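Local coordinates for alginate lyase AlgAT5 (Defluviitalea, PDB 5ZQI), which probably cleaves alginate by beta-elimination as a polysaccharide lyase of family 7, at residues Lys249-Ser252 / Glu253-Gly257. Numbering follows the deposited sequence.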
loop_
_atom_site.group_PDB
_atom_site.type_symbol
_atom_site.label_atom_id
_atom_site.label_comp_id
_atom_site.label_asym_id
_atom_site.label_seq_id
_atom_site.Cartn_x
_atom_site.Cartn_y
_atom_site.Cartn_z
ATOM N N LYS A 249 -0.938 -19.803 8.527
ATOM C CA LYS A 249 -2.192 -19.368 9.114
ATOM C C LYS A 249 -3.372 -20.243 8.732
ATOM O O LYS A 249 -4.470 -20.025 9.240
ATOM C CB LYS A 249 -2.487 -17.915 8.694
ATOM C CG LYS A 249 -1.310 -16.987 8.947
ATOM C CD LYS A 249 -1.007 -16.913 10.434
ATOM C CE LYS A 249 -0.047 -15.778 10.760
ATOM N NZ LYS A 249 0.293 -15.821 12.217
ATOM N N GLY A 250 -3.180 -21.209 7.840
ATOM C CA GLY A 250 -4.246 -22.071 7.395
ATOM C C GLY A 250 -4.840 -21.685 6.053
ATOM O O GLY A 250 -5.690 -22.403 5.547
ATOM N N ASP A 251 -4.397 -20.584 5.461
ATOM C CA ASP A 251 -4.858 -20.249 4.128
ATOM C C ASP A 251 -4.172 -21.130 3.094
ATOM O O ASP A 251 -3.050 -21.601 3.296
ATOM C CB ASP A 251 -4.612 -18.765 3.839
ATOM C CG ASP A 251 -5.778 -17.886 4.312
ATOM O OD1 ASP A 251 -6.897 -18.109 3.794
ATOM O OD2 ASP A 251 -5.601 -17.027 5.202
ATOM N N SER A 252 -4.876 -21.369 1.984
ATOM C CA SER A 252 -4.302 -22.096 0.863
ATOM C C SER A 252 -3.317 -21.213 0.094
ATOM O O SER A 252 -3.322 -19.986 0.192
ATOM C CB SER A 252 -5.404 -22.591 -0.068
ATOM O OG SER A 252 -5.983 -21.527 -0.772
ATOM N N GLU A 253 -2.453 -21.864 -0.688
ATOM C CA GLU A 253 -1.471 -21.111 -1.460
ATOM C C GLU A 253 -2.129 -20.127 -2.417
ATOM O O GLU A 253 -1.570 -19.051 -2.683
ATOM C CB GLU A 253 -0.553 -22.061 -2.229
ATOM C CG GLU A 253 0.403 -22.864 -1.337
ATOM C CD GLU A 253 1.126 -23.959 -2.079
ATOM O OE1 GLU A 253 0.991 -24.034 -3.317
ATOM O OE2 GLU A 253 1.833 -24.752 -1.425
ATOM N N ASP A 254 -3.315 -20.456 -2.930
ATOM C CA ASP A 254 -3.979 -19.626 -3.928
ATOM C C ASP A 254 -5.010 -18.664 -3.333
ATOM O O ASP A 254 -5.623 -17.892 -4.081
ATOM C CB ASP A 254 -4.637 -20.503 -5.008
ATOM C CG ASP A 254 -5.587 -21.528 -4.453
ATOM O OD1 ASP A 254 -5.950 -21.445 -3.262
ATOM O OD2 ASP A 254 -5.963 -22.437 -5.224
ATOM N N ALA A 255 -5.204 -18.667 -2.019
ATOM C CA ALA A 255 -5.955 -17.591 -1.385
ATOM C C ALA A 255 -5.198 -16.290 -1.590
ATOM O O ALA A 255 -3.971 -16.288 -1.738
ATOM C CB ALA A 255 -6.147 -17.859 0.103
ATOM N N TYR A 256 -5.918 -15.175 -1.630
ATOM C CA TYR A 256 -5.209 -13.937 -1.930
ATOM C C TYR A 256 -5.937 -12.692 -1.446
ATOM O O TYR A 256 -7.155 -12.681 -1.224
ATOM C CB TYR A 256 -4.958 -13.809 -3.441
ATOM C CG TYR A 256 -6.212 -13.735 -4.307
ATOM C CD1 TYR A 256 -6.899 -14.882 -4.693
ATOM C CD2 TYR A 256 -6.655 -12.506 -4.778
ATOM C CE1 TYR A 256 -8.003 -14.796 -5.538
ATOM C CE2 TYR A 256 -7.768 -12.411 -5.602
ATOM C CZ TYR A 256 -8.431 -13.557 -5.979
ATOM O OH TYR A 256 -9.534 -13.424 -6.817
ATOM N N GLY A 257 -5.141 -11.632 -1.321
ATOM C CA GLY A 257 -5.643 -10.275 -1.222
ATOM C C GLY A 257 -5.507 -9.563 -2.563
ATOM O O GLY A 257 -4.560 -9.794 -3.310
#
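Ser252 and Ala255 close a type I beta turn: the chain doubles back through Glu253 and Asp254, and Ala255 N donates to Ser252 O at 3.2 Å. That bond is bent, with 145° at the hydrogen. A second link, between side chains, spans the same corner. Ser252 OG donates to Asp254 OD1 over 2.5 Å, very short for such a pair. Asp254 leaves the backbone pointing away from Ser252, and its chi1 of 55° turns the carboxylate back so that OD1 meets OG. The Ser252 hydroxyl OG also lies 3.2 Å from Ala255 N. Glu253, at the outer corner, carries its extended chain away from Ser252. The turn ends the loop that follows strand 241-243 and feeds the chain into strand 256-269 of the seven-stranded sheet, part of the beta-sandwich of this lyase family; backbone hydrogen bonds pair Glu253 with Gly109 and Ala255 with Cys108, tying it to the chain just beyond strand 102-107. On the buried side, the methyl of Ala255 points back at the preceding residues, its CB 3.5 Å from Ser252 O and 3.8 Å from Asp251 OD1. The Asp251 carboxylate is gripped from elsewhere: OD1 accepts from Val157 N, while OD2 is bonded to Lys158 N and Ser245 OG, pinning the turn's approach to the loop between strands 142-153 and 160-167.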